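Carbohydrate binding module (Ruminococcus flavefaciens, PDB 4V1K) probably binds plant cell-wall polysaccharides, as a carbohydrate-binding module of the glycoside hydrolase family 9 cellulase Cel9A of the cellulosome. Local coordinates at residues D4-K9 with S37-T42; V14-L19 with F112-I117; F28-F33 with F61-T66. All blocks are in the same frame, centred on the assembly; numbering follows the deposited sequence.

Contact 1: residues D4-K9 with S37-T42; sequences DGYTIK and SSEKIT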
ATOM      1  N   ASP A   4       6.541 -13.266 -10.866  1.00 22.98           N
ATOM      2  CA  ASP A   4       5.512 -13.454  -9.844  1.00 23.73           C
ATOM      3  C   ASP A   4       5.450 -12.353  -8.779  1.00 22.03           C
ATOM      4  O   ASP A   4       4.577 -12.355  -7.910  1.00 21.24           O
ATOM      5  CB  ASP A   4       5.674 -14.829  -9.201  1.00 24.61           C
ATOM      6  CG  ASP A   4       5.551 -15.952 -10.241  1.00 30.50           C
ATOM      7  OD1 ASP A   4       4.584 -15.914 -11.058  1.00 37.14           O
ATOM      8  OD2 ASP A   4       6.409 -16.849 -10.293  1.00 25.89           O
ATOM      9  N   GLY A   5       6.363 -11.393  -8.853  1.00 21.02           N
ATOM     10  CA  GLY A   5       6.329 -10.267  -7.954  1.00 22.49           C
ATOM     11  C   GLY A   5       7.342  -9.206  -8.279  1.00 19.29           C
ATOM     12  O   GLY A   5       8.345  -9.465  -8.941  1.00 21.07           O
ATOM     13  N   TYR A   6       7.061  -8.013  -7.795  1.00 17.82           N
ATOM     14  CA  TYR A   6       7.900  -6.846  -8.004  1.00 18.57           C
ATOM     15  C   TYR A   6       8.037  -6.125  -6.660  1.00 17.45           C
ATOM     16  O   TYR A   6       7.065  -5.996  -5.905  1.00 21.51           O
ATOM     17  CB  TYR A   6       7.254  -5.877  -8.998  1.00 20.57           C
ATOM     18  CG  TYR A   6       7.017  -6.395 -10.373  1.00 22.41           C
ATOM     19  CD1 TYR A   6       8.019  -6.346 -11.299  1.00 25.33           C
ATOM     20  CD2 TYR A   6       5.778  -6.851 -10.773  1.00 28.33           C
ATOM     21  CE1 TYR A   6       7.833  -6.791 -12.600  1.00 30.89           C
ATOM     22  CE2 TYR A   6       5.568  -7.294 -12.059  1.00 31.95           C
ATOM     23  CZ  TYR A   6       6.612  -7.267 -12.974  1.00 31.39           C
ATOM     24  OH  TYR A   6       6.425  -7.672 -14.257  1.00 39.04           O
ATOM     25  N   THR A   7       9.215  -5.548  -6.420  1.00 18.66           N
ATOM     26  CA  THR A   7       9.465  -4.815  -5.203  1.00 18.96           C
ATOM     27  C   THR A   7      10.065  -3.433  -5.489  1.00 19.45           C
ATOM     28  O   THR A   7      10.898  -3.298  -6.410  1.00 20.26           O
ATOM     29  CB  THR A   7      10.481  -5.603  -4.326  1.00 22.20           C
ATOM     30  OG1 THR A   7       9.925  -6.883  -3.983  1.00 22.98           O
ATOM     31  CG2 THR A   7      10.820  -4.837  -3.028  1.00 22.80           C
ATOM     32  N   ILE A   8       9.631  -2.427  -4.718  1.00 18.01           N
ATOM     33  CA  ILE A   8      10.341  -1.149  -4.641  1.00 17.55           C
ATOM     34  C   ILE A   8      10.876  -0.919  -3.223  1.00 19.23           C
ATOM     35  O   ILE A   8      10.274  -1.402  -2.252  1.00 19.36           O
ATOM     36  CB  ILE A   8       9.490   0.080  -5.106  1.00 18.83           C
ATOM     37  CG1 ILE A   8       8.230   0.241  -4.245  1.00 19.48           C
ATOM     38  CG2 ILE A   8       9.161  -0.035  -6.600  1.00 21.65           C
ATOM     39  CD1 ILE A   8       7.462   1.519  -4.504  1.00 23.27           C
ATOM     40  N   LYS A   9      11.975  -0.158  -3.129  1.00 19.12           N
ATOM     41  CA  LYS A   9      12.594   0.179  -1.835  0.50 21.37           C
ATOM     42  C   LYS A   9      12.634   1.699  -1.657  1.00 22.13           C
ATOM     43  O   LYS A   9      13.652   2.358  -1.966  1.00 25.51           O
ATOM     44  CB  LYS A   9      13.997  -0.428  -1.728  0.50 23.45           C
ATOM     45  CG  LYS A   9      14.013  -1.918  -1.416  0.50 26.66           C
ATOM     46  CD  LYS A   9      15.453  -2.396  -1.275  0.50 33.75           C
ATOM     47  CE  LYS A   9      15.613  -3.637  -0.409  0.50 37.47           C
ATOM     48  NZ  LYS A   9      15.471  -4.920  -1.158  0.50 40.09           N
ATOM     49  N   SER A  37       0.762  -4.499 -17.884  1.00 23.47           N
ATOM     50  CA  SER A  37      -0.696  -4.481 -17.790  1.00 25.23           C
ATOM     51  C   SER A  37      -1.303  -5.884 -18.012  1.00 24.31           C
ATOM     52  O   SER A  37      -2.474  -6.084 -17.766  1.00 26.59           O
ATOM     53  CB  SER A  37      -1.271  -3.458 -18.766  1.00 27.92           C
ATOM     54  OG  SER A  37      -0.987  -3.811 -20.102  1.00 25.49           O
ATOM     55  N   SER A  38      -0.506  -6.859 -18.440  1.00 24.81           N
ATOM     56  CA  SER A  38      -0.985  -8.266 -18.535  1.00 25.74           C
ATOM     57  C   SER A  38      -1.090  -8.959 -17.173  1.00 25.66           C
ATOM     58  O   SER A  38      -1.740  -9.984 -17.044  1.00 34.05           O
ATOM     59  CB  SER A  38      -0.067  -9.095 -19.436  1.00 29.69           C
ATOM     60  OG  SER A  38       1.220  -9.256 -18.867  1.00 32.15           O
ATOM     61  N   GLU A  39      -0.464  -8.371 -16.159  1.00 25.46           N
ATOM     62  CA  GLU A  39      -0.308  -9.021 -14.857  1.00 24.66           C
ATOM     63  C   GLU A  39      -1.444  -8.648 -13.872  1.00 22.07           C
ATOM     64  O   GLU A  39      -1.922  -7.538 -13.905  1.00 31.32           O
ATOM     65  CB  GLU A  39       1.115  -8.738 -14.329  1.00 26.33           C
ATOM     66  CG  GLU A  39       2.151  -9.363 -15.265  1.00 30.25           C
ATOM     67  CD  GLU A  39       3.573  -9.023 -14.983  1.00 31.17           C
ATOM     68  OE1 GLU A  39       3.907  -7.831 -14.783  1.00 33.02           O
ATOM     69  OE2 GLU A  39       4.373  -9.967 -15.028  1.00 38.03           O
ATOM     70  N   LYS A  40      -1.890  -9.619 -13.050  1.00 24.32           N
ATOM     71  CA  LYS A  40      -2.965  -9.441 -12.047  0.50 25.17           C
ATOM     72  C   LYS A  40      -2.378  -9.434 -10.632  1.00 23.28           C
ATOM     73  O   LYS A  40      -1.727 -10.408 -10.249  1.00 23.66           O
ATOM     74  CB  LYS A  40      -3.939 -10.619 -12.169  0.50 29.94           C
ATOM     75  CG  LYS A  40      -5.283 -10.487 -11.457  0.50 35.54           C
ATOM     76  CD  LYS A  40      -6.387  -9.948 -12.375  0.50 41.22           C
ATOM     77  CE  LYS A  40      -7.628 -10.842 -12.399  0.50 45.99           C
ATOM     78  NZ  LYS A  40      -8.544 -10.711 -11.226  0.50 42.93           N
ATOM     79  N   ILE A  41      -2.600  -8.365  -9.876  1.00 19.95           N
ATOM     80  CA  ILE A  41      -2.063  -8.215  -8.516  1.00 19.22           C
ATOM     81  C   ILE A  41      -3.019  -8.935  -7.548  1.00 20.59           C
ATOM     82  O   ILE A  41      -4.219  -8.623  -7.494  1.00 23.68           O
ATOM     83  CB  ILE A  41      -1.900  -6.730  -8.141  1.00 21.26           C
ATOM     84  CG1 ILE A  41      -0.901  -6.033  -9.085  1.00 21.35           C
ATOM     85  CG2 ILE A  41      -1.466  -6.587  -6.671  1.00 21.67           C
ATOM     86  CD1 ILE A  41      -0.987  -4.526  -9.033  1.00 23.96           C
ATOM     87  N   THR A  42      -2.468  -9.858  -6.759  1.00 18.96           N
ATOM     88  CA  THR A  42      -3.229 -10.615  -5.770  0.50 20.76           C
ATOM     89  C   THR A  42      -3.008 -10.137  -4.341  1.00 19.53           C
ATOM     90  O   THR A  42      -3.881 -10.319  -3.473  1.00 19.51           O
ATOM     91  CB  THR A  42      -2.878 -12.116  -5.839  0.50 22.55           C
ATOM     92  OG1 THR A  42      -1.457 -12.297  -5.814  0.50 24.18           O
ATOM     93  CG2 THR A  42      -3.434 -12.719  -7.111  0.50 23.80           C
TER

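Contact 2: residues V14-L19 with F112-I117; sequences VTYSAL and FGVWWI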
ATOM      1  N   VAL A  14       8.131   8.415   7.523  1.00 22.06           N
ATOM      2  CA  VAL A  14       6.792   8.943   7.795  1.00 21.93           C
ATOM      3  C   VAL A  14       6.656   9.309   9.281  1.00 23.25           C
ATOM      4  O   VAL A  14       7.009   8.522  10.161  1.00 23.48           O
ATOM      5  CB  VAL A  14       5.712   7.921   7.442  1.00 21.86           C
ATOM      6  CG1 VAL A  14       4.293   8.501   7.639  1.00 23.50           C
ATOM      7  CG2 VAL A  14       5.836   7.485   5.995  1.00 25.84           C
ATOM      8  N   THR A  15       6.142  10.509   9.555  1.00 21.43           N
ATOM      9  CA  THR A  15       5.772  10.916  10.924  1.00 21.70           C
ATOM     10  C   THR A  15       4.249  11.059  10.911  1.00 21.14           C
ATOM     11  O   THR A  15       3.716  12.008  10.327  1.00 22.49           O
ATOM     12  CB  THR A  15       6.453  12.241  11.316  1.00 24.06           C
ATOM     13  OG1 THR A  15       7.893  12.096  11.245  1.00 27.15           O
ATOM     14  CG2 THR A  15       6.057  12.672  12.726  1.00 26.55           C
ATOM     15  N   TYR A  16       3.537  10.092  11.507  1.00 20.29           N
ATOM     16  CA  TYR A  16       2.069  10.061  11.416  1.00 19.40           C
ATOM     17  C   TYR A  16       1.426  11.365  11.879  1.00 19.07           C
ATOM     18  O   TYR A  16       0.522  11.913  11.216  1.00 20.15           O
ATOM     19  CB  TYR A  16       1.487   8.831  12.196  1.00 19.12           C
ATOM     20  CG  TYR A  16      -0.016   8.910  12.408  1.00 18.61           C
ATOM     21  CD1 TYR A  16      -0.909   8.667  11.379  1.00 20.49           C
ATOM     22  CD2 TYR A  16      -0.527   9.346  13.616  1.00 20.22           C
ATOM     23  CE1 TYR A  16      -2.296   8.800  11.576  1.00 18.36           C
ATOM     24  CE2 TYR A  16      -1.876   9.492  13.821  1.00 19.93           C
ATOM     25  CZ  TYR A  16      -2.762   9.225  12.802  1.00 18.31           C
ATOM     26  OH  TYR A  16      -4.111   9.395  13.046  1.00 22.01           O
ATOM     27  N   SER A  17       1.861  11.862  13.034  1.00 20.21           N
ATOM     28  CA  SER A  17       1.251  13.070  13.621  1.00 21.77           C
ATOM     29  C   SER A  17       1.501  14.332  12.784  1.00 21.96           C
ATOM     30  O   SER A  17       0.777  15.345  12.948  1.00 24.25           O
ATOM     31  CB  SER A  17       1.756  13.271  15.057  1.00 23.22           C
ATOM     32  OG  SER A  17       3.177  13.448  15.074  1.00 24.74           O
ATOM     33  N   ALA A  18       2.472  14.273  11.860  1.00 22.55           N
ATOM     34  CA  ALA A  18       2.718  15.394  10.944  1.00 24.15           C
ATOM     35  C   ALA A  18       1.809  15.417   9.724  1.00 23.84           C
ATOM     36  O   ALA A  18       1.773  16.441   8.987  1.00 28.70           O
ATOM     37  CB  ALA A  18       4.156  15.421  10.470  1.00 26.81           C
ATOM     38  N   LEU A  19       1.091  14.321   9.481  1.00 22.16           N
ATOM     39  CA  LEU A  19       0.233  14.261   8.302  1.00 22.79           C
ATOM     40  C   LEU A  19      -1.072  15.039   8.545  1.00 22.97           C
ATOM     41  O   LEU A  19      -1.779  14.795   9.511  1.00 25.74           O
ATOM     42  CB  LEU A  19      -0.097  12.813   7.933  1.00 21.53           C
ATOM     43  CG  LEU A  19       1.092  11.870   7.707  1.00 22.25           C
ATOM     44  CD1 LEU A  19       0.655  10.406   7.625  1.00 24.01           C
ATOM     45  CD2 LEU A  19       1.891  12.297   6.475  1.00 26.42           C
ATOM     46  N   PHE A 112      -1.268   3.764   0.287  1.00 16.39           N
ATOM     47  CA  PHE A 112      -1.172   3.143   1.620  1.00 16.78           C
ATOM     48  C   PHE A 112      -1.697   4.149   2.631  1.00 16.22           C
ATOM     49  O   PHE A 112      -1.058   5.178   2.912  1.00 17.79           O
ATOM     50  CB  PHE A 112       0.297   2.782   1.886  1.00 17.19           C
ATOM     51  CG  PHE A 112       0.604   2.322   3.289  1.00 17.79           C
ATOM     52  CD1 PHE A 112      -0.014   1.205   3.823  1.00 19.59           C
ATOM     53  CD2 PHE A 112       1.581   2.969   4.039  1.00 19.91           C
ATOM     54  CE1 PHE A 112       0.322   0.755   5.099  1.00 20.40           C
ATOM     55  CE2 PHE A 112       1.903   2.537   5.310  1.00 19.93           C
ATOM     56  CZ  PHE A 112       1.273   1.433   5.826  1.00 19.13           C
ATOM     57  N   GLY A 113      -2.895   3.885   3.126  1.00 15.40           N
ATOM     58  CA  GLY A 113      -3.565   4.771   4.069  1.00 15.76           C
ATOM     59  C   GLY A 113      -3.197   4.409   5.507  1.00 16.61           C
ATOM     60  O   GLY A 113      -3.273   3.232   5.910  1.00 18.30           O
ATOM     61  N   VAL A 114      -2.806   5.414   6.282  1.00 16.01           N
ATOM     62  CA  VAL A 114      -2.486   5.240   7.696  1.00 16.87           C
ATOM     63  C   VAL A 114      -3.477   6.049   8.531  1.00 17.39           C
ATOM     64  O   VAL A 114      -3.354   7.277   8.660  1.00 17.60           O
ATOM     65  CB  VAL A 114      -1.022   5.676   8.031  1.00 18.18           C
ATOM     66  CG1 VAL A 114      -0.684   5.318   9.479  1.00 19.80           C
ATOM     67  CG2 VAL A 114      -0.028   4.997   7.105  1.00 20.89           C
ATOM     68  N   TRP A 115      -4.487   5.377   9.070  1.00 15.59           N
ATOM     69  CA  TRP A 115      -5.473   6.079   9.913  1.00 15.93           C
ATOM     70  C   TRP A 115      -4.974   6.264  11.355  1.00 17.16           C
ATOM     71  O   TRP A 115      -5.340   7.246  12.023  1.00 18.76           O
ATOM     72  CB  TRP A 115      -6.807   5.329   9.911  1.00 17.38           C
ATOM     73  CG  TRP A 115      -7.471   5.016   8.577  1.00 16.90           C
ATOM     74  CD1 TRP A 115      -8.466   4.074   8.390  1.00 17.85           C
ATOM     75  CD2 TRP A 115      -7.248   5.608   7.280  1.00 16.51           C
ATOM     76  NE1 TRP A 115      -8.857   4.038   7.085  1.00 19.11           N
ATOM     77  CE2 TRP A 115      -8.133   4.957   6.375  1.00 18.53           C
ATOM     78  CE3 TRP A 115      -6.368   6.590   6.774  1.00 18.19           C
ATOM     79  CZ2 TRP A 115      -8.202   5.296   5.000  1.00 17.09           C
ATOM     80  CZ3 TRP A 115      -6.444   6.918   5.414  1.00 19.50           C
ATOM     81  CH2 TRP A 115      -7.341   6.248   4.543  1.00 19.00           C
ATOM     82  N   TRP A 116      -4.122   5.343  11.807  1.00 17.92           N
ATOM     83  CA  TRP A 116      -3.495   5.397  13.134  1.00 17.87           C
ATOM     84  C   TRP A 116      -2.302   4.490  13.140  1.00 17.76           C
ATOM     85  O   TRP A 116      -2.331   3.447  12.503  1.00 17.94           O
ATOM     86  CB  TRP A 116      -4.445   4.911  14.210  1.00 17.76           C
ATOM     87  CG  TRP A 116      -3.899   4.988  15.609  1.00 17.75           C
ATOM     88  CD1 TRP A 116      -3.383   3.953  16.360  1.00 19.80           C
ATOM     89  CD2 TRP A 116      -3.821   6.160  16.433  1.00 19.27           C
ATOM     90  NE1 TRP A 116      -2.992   4.425  17.593  1.00 19.80           N
ATOM     91  CE2 TRP A 116      -3.242   5.780  17.649  1.00 20.53           C
ATOM     92  CE3 TRP A 116      -4.151   7.500  16.235  1.00 22.26           C
ATOM     93  CZ2 TRP A 116      -3.039   6.689  18.684  1.00 22.20           C
ATOM     94  CZ3 TRP A 116      -3.928   8.406  17.269  1.00 24.22           C
ATOM     95  CH2 TRP A 116      -3.381   7.991  18.476  1.00 22.73           C
ATOM     96  N   ILE A 117      -1.250   4.872  13.848  1.00 17.13           N
ATOM     97  CA  ILE A 117      -0.187   3.923  14.162  1.00 17.79           C
ATOM     98  C   ILE A 117       0.348   4.314  15.544  1.00 18.72           C
ATOM     99  O   ILE A 117       0.529   5.505  15.827  1.00 21.21           O
ATOM    100  CB  ILE A 117       0.902   3.873  13.036  1.00 18.93           C
ATOM    101  CG1 ILE A 117       1.913   2.746  13.294  1.00 20.46           C
ATOM    102  CG2 ILE A 117       1.568   5.227  12.856  1.00 19.69           C
ATOM    103  CD1 ILE A 117       2.733   2.347  12.085  1.00 22.54           C
TER

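Contact 3: residues F28-F33 with F61-T66; sequences FSYKDF and FGTSTT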
ATOM      1  N   PHE A  28       2.352   5.478  -4.291  1.00 17.73           N
ATOM      2  CA  PHE A  28       3.451   4.946  -5.099  1.00 17.82           C
ATOM      3  C   PHE A  28       2.958   4.655  -6.504  1.00 17.99           C
ATOM      4  O   PHE A  28       1.946   3.975  -6.695  1.00 19.34           O
ATOM      5  CB  PHE A  28       4.050   3.697  -4.468  1.00 19.08           C
ATOM      6  CG  PHE A  28       4.489   3.898  -3.058  1.00 19.66           C
ATOM      7  CD1 PHE A  28       5.758   4.425  -2.792  1.00 22.19           C
ATOM      8  CD2 PHE A  28       3.640   3.596  -1.999  1.00 21.49           C
ATOM      9  CE1 PHE A  28       6.170   4.637  -1.495  1.00 24.11           C
ATOM     10  CE2 PHE A  28       4.060   3.823  -0.702  1.00 23.28           C
ATOM     11  CZ  PHE A  28       5.315   4.340  -0.462  1.00 24.46           C
ATOM     12  N   SER A  29       3.637   5.231  -7.494  1.00 18.87           N
ATOM     13  CA  SER A  29       3.263   5.038  -8.884  1.00 18.92           C
ATOM     14  C   SER A  29       3.563   3.596  -9.328  1.00 18.77           C
ATOM     15  O   SER A  29       4.665   3.080  -9.097  1.00 18.97           O
ATOM     16  CB  SER A  29       4.013   6.036  -9.811  1.00 22.07           C
ATOM     17  OG  SER A  29       3.781   7.407  -9.465  1.00 25.22           O
ATOM     18  N   TYR A  30       2.599   2.946  -9.988  1.00 17.35           N
ATOM     19  CA  TYR A  30       2.837   1.588 -10.479  1.00 17.97           C
ATOM     20  C   TYR A  30       4.036   1.517 -11.453  1.00 18.27           C
ATOM     21  O   TYR A  30       4.736   0.499 -11.484  1.00 17.94           O
ATOM     22  CB  TYR A  30       1.600   1.007 -11.130  1.00 18.05           C
ATOM     23  CG  TYR A  30       0.538   0.561 -10.130  1.00 16.51           C
ATOM     24  CD1 TYR A  30       0.780  -0.509  -9.218  1.00 17.22           C
ATOM     25  CD2 TYR A  30      -0.723   1.153 -10.126  1.00 16.32           C
ATOM     26  CE1 TYR A  30      -0.201  -0.935  -8.318  1.00 16.76           C
ATOM     27  CE2 TYR A  30      -1.708   0.717  -9.247  1.00 15.11           C
ATOM     28  CZ  TYR A  30      -1.458  -0.318  -8.348  1.00 15.10           C
ATOM     29  OH  TYR A  30      -2.453  -0.768  -7.475  1.00 16.12           O
ATOM     30  N   LYS A  31       4.279   2.582 -12.212  1.00 19.28           N
ATOM     31  CA  LYS A  31       5.391   2.575 -13.137  1.00 19.74           C
ATOM     32  C   LYS A  31       6.757   2.364 -12.433  1.00 21.34           C
ATOM     33  O   LYS A  31       7.715   1.849 -13.054  1.00 25.32           O
ATOM     34  CB  LYS A  31       5.396   3.838 -14.008  1.00 24.44           C
ATOM     35  CG  LYS A  31       5.683   5.120 -13.274  1.00 30.26           C
ATOM     36  CD  LYS A  31       5.888   6.276 -14.241  1.00 43.94           C
ATOM     37  CE  LYS A  31       5.639   7.625 -13.560  1.00 49.65           C
ATOM     38  NZ  LYS A  31       5.607   8.739 -14.560  1.00 57.94           N
ATOM     39  N   ASP A  32       6.839   2.704 -11.136  1.00 20.01           N
ATOM     40  CA  ASP A  32       8.076   2.517 -10.382  1.00 21.37           C
ATOM     41  C   ASP A  32       8.415   1.036 -10.180  1.00 21.82           C
ATOM     42  O   ASP A  32       9.603   0.691  -9.965  1.00 24.19           O
ATOM     43  CB  ASP A  32       8.033   3.187  -9.015  1.00 23.86           C
ATOM     44  CG  ASP A  32       8.030   4.746  -9.078  1.00 27.59           C
ATOM     45  OD1 ASP A  32       8.003   5.352 -10.147  1.00 35.54           O
ATOM     46  OD2 ASP A  32       8.062   5.357  -7.990  1.00 37.04           O
ATOM     47  N   PHE A  33       7.394   0.175 -10.261  1.00 20.35           N
ATOM     48  CA  PHE A  33       7.596  -1.271 -10.086  1.00 21.62           C
ATOM     49  C   PHE A  33       8.032  -1.983 -11.368  1.00 23.13           C
ATOM     50  O   PHE A  33       8.677  -3.019 -11.299  1.00 27.63           O
ATOM     51  CB  PHE A  33       6.308  -1.946  -9.616  1.00 19.34           C
ATOM     52  CG  PHE A  33       5.867  -1.554  -8.226  1.00 19.16           C
ATOM     53  CD1 PHE A  33       5.133  -0.380  -8.015  1.00 20.23           C
ATOM     54  CD2 PHE A  33       6.162  -2.356  -7.132  1.00 20.97           C
ATOM     55  CE1 PHE A  33       4.730  -0.007  -6.742  1.00 20.77           C
ATOM     56  CE2 PHE A  33       5.725  -2.012  -5.865  1.00 21.14           C
ATOM     57  CZ  PHE A  33       5.025  -0.837  -5.660  1.00 21.55           C
ATOM     58  N   PHE A  61      -6.030   0.364   2.074  1.00 15.64           N
ATOM     59  CA  PHE A  61      -5.381   0.602   0.777  1.00 15.02           C
ATOM     60  C   PHE A  61      -6.392   1.108  -0.249  1.00 15.55           C
ATOM     61  O   PHE A  61      -7.571   0.740  -0.233  1.00 17.39           O
ATOM     62  CB  PHE A  61      -4.712  -0.663   0.220  1.00 16.55           C
ATOM     63  CG  PHE A  61      -3.494  -1.112   0.995  1.00 17.56           C
ATOM     64  CD1 PHE A  61      -3.606  -1.640   2.275  1.00 19.16           C
ATOM     65  CD2 PHE A  61      -2.242  -1.017   0.443  1.00 17.98           C
ATOM     66  CE1 PHE A  61      -2.489  -2.064   2.973  1.00 20.29           C
ATOM     67  CE2 PHE A  61      -1.120  -1.453   1.122  1.00 18.39           C
ATOM     68  CZ  PHE A  61      -1.236  -1.982   2.408  1.00 19.65           C
ATOM     69  N   GLY A  62      -5.896   1.956  -1.159  1.00 15.69           N
ATOM     70  CA  GLY A  62      -6.651   2.351  -2.334  1.00 17.11           C
ATOM     71  C   GLY A  62      -5.821   2.215  -3.602  1.00 16.30           C
ATOM     72  O   GLY A  62      -4.590   2.172  -3.547  1.00 15.92           O
ATOM     73  N   THR A  63      -6.495   2.187  -4.741  1.00 15.19           N
ATOM     74  CA  THR A  63      -5.815   2.078  -6.028  1.00 13.84           C
ATOM     75  C   THR A  63      -6.562   2.800  -7.143  1.00 15.01           C
ATOM     76  O   THR A  63      -7.803   2.832  -7.195  1.00 16.00           O
ATOM     77  CB  THR A  63      -5.593   0.590  -6.420  1.00 15.83           C
ATOM     78  OG1 THR A  63      -4.906   0.478  -7.679  1.00 16.28           O
ATOM     79  CG2 THR A  63      -6.930  -0.157  -6.503  1.00 16.31           C
ATOM     80  N   SER A  64      -5.775   3.341  -8.080  1.00 14.06           N
ATOM     81  CA  SER A  64      -6.317   3.725  -9.372  1.00 13.89           C
ATOM     82  C   SER A  64      -6.956   2.496 -10.062  1.00 14.66           C
ATOM     83  O   SER A  64      -6.417   1.399  -9.980  1.00 15.32           O
ATOM     84  CB  SER A  64      -5.215   4.279 -10.292  1.00 15.76           C
ATOM     85  OG  SER A  64      -4.610   5.433  -9.721  1.00 16.85           O
ATOM     86  N   THR A  65      -8.079   2.713 -10.762  1.00 14.54           N
ATOM     87  CA  THR A  65      -8.723   1.692 -11.560  1.00 15.52           C
ATOM     88  C   THR A  65      -9.107   2.241 -12.925  1.00 15.63           C
ATOM     89  O   THR A  65      -9.127   3.471 -13.138  1.00 17.32           O
ATOM     90  CB  THR A  65     -10.004   1.104 -10.905  1.00 16.63           C
ATOM     91  OG1 THR A  65     -11.047   2.067 -11.044  1.00 17.22           O
ATOM     92  CG2 THR A  65      -9.786   0.714  -9.473  1.00 17.47           C
ATOM     93  N   THR A  66      -9.528   1.335 -13.806  1.00 18.03           N
ATOM     94  CA  THR A  66     -10.020   1.706 -15.140  1.00 19.52           C
ATOM     95  C   THR A  66     -11.547   1.932 -15.143  1.00 21.32           C
ATOM     96  O   THR A  66     -12.113   2.170 -16.220  1.00 25.27           O
ATOM     97  CB  THR A  66      -9.664   0.593 -16.138  1.00 21.26           C
ATOM     98  OG1 THR A  66     -10.232  -0.629 -15.699  1.00 23.07           O
ATOM     99  CG2 THR A  66      -8.151   0.414 -16.224  1.00 22.65           C
TER

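Contact 1: residues D4-K9 with S37-T42
Tyr6 and Glu39 meet at the edge of a beta-sandwich, where strand 5-15 and the approach to strand 41-49 flank strand 121-131 in the four-stranded antiparallel sheet. The loop that begins the segment 37-42 leads into Glu39, the one residue of 37-42 that reaches 4-9. Its chain runs extended beyond CG (chi2 172°) and carries the carboxylate to the phenol end of Tyr6. Tyr6 OH donates over 2.6 Å to Glu39 OE1, which accepts through its syn lone pair, on the side of the other carboxylate oxygen. Because Ser36 N also bonds to OE1, two donors grip this oxygen, which would probably stabilise the ionised carboxylate. Both side chains touch Leu131, so the hydrogen bond passes over strand 121-131, which lies between strands 5-15 and 41-49. After Glu39 the chain leaves Tyr6: Lys40 pairs through its backbone with Glu132, and Ile41 turns into the protein. The contact thus rests on the meeting of phenol and carboxylate, which cross at about a right angle: Glu39 OE1 lies at the ring edge, 3.2 Å from Tyr6 CE2, while the carboxylate plane is turned 69° from the ring.

Contact 2: residues V14-L19 with F112-I117
Tyr16 is the residue that makes this contact: its ring fills the angle where the chain turns a corner between Val114 and Ile117. The ring leaves the short 3-10 turn 16-18 with its CG anti to the backbone N (chi1 167°) and enters beside the buried Val114 and Ile117. On the tight side, Tyr16 CB lies 3.7 Å from Ile117 CG2, the two side chains running past each other in opposite directions. Tyr16 CD1 meets Val114 CG1 at 3.9 Å. Val114 O sits in the ring plane at its edge, 3.5 Å from Tyr16 CE1; this buried carbonyl oxygen has no hydrogen-bonding partner. Over one face stands Trp116 CA, 4.3 Å from the Tyr16 centroid in a CH-pi contact, and Ile117 N lies over that face too. Tyr16 OH gives a weak hydrogen bond to Trp115 O, 2.7 Å away. Replacing Tyr16 by an alanine would probably open a gap against Val114 and Ile117 and deprive Trp115 O of its hydroxyl donor.

The looser side belongs to Trp116, which is exposed. Its six-membered ring meets the Tyr16 ring obliquely, planes at 70°, with Trp116 CE3 3.9 Å from Tyr16 CE2; the indole NE1 bonds to Asp118 OD1, and the side chain touches a bound 2-hydroxybutane-1,4-diol. An indole at the surface is consistent with a sugar-binding role, though no sugar is bound here. Trp115 and Trp116 both face Val58, the mark of a classic beta bulge.

Contact 3: residues F28-F33 with F61-T66
Tyr30 and Thr63 join hydroxyl to hydroxyl across the five-stranded antiparallel sheet of the beta-sandwich. Strands 25-29 and 55-64 both pair with strand 109-114, so the two segments are separated by a strand and their backbones stay well apart: Tyr30 CA and Ser64 CA, the nearest pair, are 9.5 Å from each other. The length of the tyrosine side chain covers that distance, and Tyr30 buries the most surface here.

Tyr30 follows Ser29, where the chain takes helical backbone angles through 30-33. The coil is tied by Asp32 N to Ser29 O and by Phe33 N to Tyr30 O at 2.9 Å, and the Phe33 ring brings its edge to that same Tyr30 O. From this turn the Tyr30 side chain touches Ile110 of the intervening strand, and Ile102 and Thr104 of a loop. Its OH donates to Thr63 OG1, 2.8 Å away. The acceptor lies at the ring edge in the ring plane, and the two side chains cross at about a right angle.

Thr63 is buried too and shares Ile102 as a neighbour. Its OG1 is anti to the backbone N (chi1 -179°), hence beside its own carbonyl carbon, from where it can reach on to the next residue. Ser64 covers less surface; its OG bonds to Glu109 N, while its carbonyl ends the chain of bonds begun at the phenol. Thr63 OG1 donates to Ser64 O over 2.9 Å, at a C=O...donor angle of 124° and tilted 27° from the carbonyl plane.

Contacts 1 and 3 are neighbours, their centres 11 Å apart. Ile8 CD1 packs on Phe33 CZ at 3.6 Å and Ile41 CD1 on Tyr30 CE1 at 3.7 Å, bringing the two sheets of the sandwich together at this end. Contact 2 lies on the opposite side of the chain's centre from contact 1, 25 Å between centres, although both use strand 5-15. It meets contact 3 in the core, where Phe112 CD1 and Phe61 CZ are 3.7 Å apart. Of the bound groups, the 2-hydroxybutane-1,4-diol lies about 4 Å from the side chain of Trp116 in contact 2; the calcium ion is about 10 Å from that of Thr63, too far for Thr63 to bind it.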